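Local coordinates for protein AimR transcriptional regulator (Bacillus phage phi3T, PDB 5ZVV) that acts as a dimeric activator of aimX transcription in the phage lysis-lysogeny switch and is turned into an inactive monomer by the arbitrium peptide, at residues K97-I100 / N101-S105. Sequence-based numbering, arbitrary orientation.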
# COMPACT_ATOMS: atom_id res chain seq x y z
N LYS A 97 -18.10 -20.41 -17.14
CA LYS A 97 -19.37 -21.10 -17.37
C LYS A 97 -20.06 -21.42 -16.04
O LYS A 97 -21.26 -21.17 -15.87
CB LYS A 97 -19.14 -22.37 -18.19
CG LYS A 97 -18.69 -22.10 -19.61
CD LYS A 97 -18.38 -23.39 -20.36
CE LYS A 97 -17.81 -23.10 -21.74
NZ LYS A 97 -17.42 -24.34 -22.46
N ILE A 98 -19.31 -21.97 -15.08
CA ILE A 98 -19.88 -22.30 -13.78
C ILE A 98 -20.35 -21.04 -13.06
O ILE A 98 -21.38 -21.06 -12.38
CB ILE A 98 -18.87 -23.09 -12.93
CG1 ILE A 98 -18.49 -24.40 -13.63
CG2 ILE A 98 -19.43 -23.38 -11.55
CD1 ILE A 98 -17.49 -25.23 -12.86
N ILE A 99 -19.61 -19.94 -13.20
CA ILE A 99 -20.03 -18.69 -12.58
C ILE A 99 -21.38 -18.24 -13.15
O ILE A 99 -22.25 -17.77 -12.41
CB ILE A 99 -18.95 -17.61 -12.76
CG1 ILE A 99 -17.74 -17.91 -11.88
CG2 ILE A 99 -19.51 -16.23 -12.42
CD1 ILE A 99 -16.64 -16.89 -12.00
N ILE A 100 -21.56 -18.39 -14.46
CA ILE A 100 -22.85 -18.06 -15.06
C ILE A 100 -23.95 -18.95 -14.48
O ILE A 100 -25.03 -18.46 -14.11
CB ILE A 100 -22.78 -18.18 -16.59
CG1 ILE A 100 -21.90 -17.05 -17.17
CG2 ILE A 100 -24.17 -18.15 -17.21
CD1 ILE A 100 -21.57 -17.22 -18.63
N ASN A 101 -23.70 -20.26 -14.39
CA ASN A 101 -24.71 -21.16 -13.83
C ASN A 101 -25.05 -20.80 -12.39
O ASN A 101 -26.21 -20.87 -11.98
CB ASN A 101 -24.24 -22.61 -13.93
CG ASN A 101 -24.20 -23.12 -15.35
OD1 ASN A 101 -24.79 -22.53 -16.25
ND2 ASN A 101 -23.52 -24.24 -15.56
N LEU A 102 -24.04 -20.41 -11.60
CA LEU A 102 -24.28 -20.07 -10.20
C LEU A 102 -25.05 -18.76 -10.08
O LEU A 102 -25.89 -18.61 -9.18
CB LEU A 102 -22.96 -19.98 -9.44
CG LEU A 102 -22.22 -21.30 -9.23
CD1 LEU A 102 -20.89 -21.06 -8.55
CD2 LEU A 102 -23.08 -22.25 -8.41
N CYS A 103 -24.78 -17.80 -10.96
CA CYS A 103 -25.50 -16.54 -10.93
C CYS A 103 -26.96 -16.72 -11.35
O CYS A 103 -27.86 -16.13 -10.75
CB CYS A 103 -24.81 -15.50 -11.82
SG CYS A 103 -23.29 -14.80 -11.11
N ASN A 104 -27.21 -17.54 -12.37
CA ASN A 104 -28.57 -17.80 -12.82
C ASN A 104 -29.34 -18.73 -11.90
O ASN A 104 -30.52 -19.00 -12.17
CB ASN A 104 -28.55 -18.37 -14.24
CG ASN A 104 -28.01 -17.40 -15.26
OD1 ASN A 104 -27.97 -16.19 -15.02
ND2 ASN A 104 -27.58 -17.91 -16.41
N SER A 105 -28.72 -19.23 -10.84
CA SER A 105 -29.37 -20.14 -9.92
C SER A 105 -30.47 -19.43 -9.13
O SER A 105 -30.49 -18.20 -9.00
CB SER A 105 -28.35 -20.74 -8.96
OG SER A 105 -28.97 -21.38 -7.86
O HOH W 1 -22.76 -21.40 -18.26
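Between K97-I100 and N101-S105 the chain runs along the C-terminal part of helix 92-103 and on into the loop at S105, and four successive i to i+4 backbone bonds join the two segments. They start with N101 N to K97 O at 3.0 Å and finish with N104 N to I100 O at 2.9 Å, the latter with an N-H...O angle of 164°. S105 N adds a weak bond back to L102 O.

The carbonyl of K97 has a second partner: a water donates both to K97 O, at 2.8 Å, and to N101 OD1, at 3.1 Å, tying the asparagine side chain to the preceding turn. One turn apart, I98 and L102 lie side by side, with I98 CG2 4.1 Å from L102 CD1. I98 CG2, anti to the backbone N with CG1 at chi1 -61°, lies alongside the leucine. I100 and N104, both exposed, also lie side by side, the I100 CG2 methyl 3.5 Å from the amide nitrogen N104 ND2.

The buried side chains divide between two neighbours: I98 packs on S82 and V83, L102 on A79 and V83, all of helix 77-88, whereas I99 meets Y117 and R121 of helix 108-124. S105 OG accepts a hydrogen bond from N107 N as the chain turns into that next helix. The arrangement is that of an alpha-helix near its C-terminal end, its buried face of I98, I99 and L102 packed among its sequence neighbours and K97, I100 and N104 exposed, in an all-helical regulator of the TPR clan.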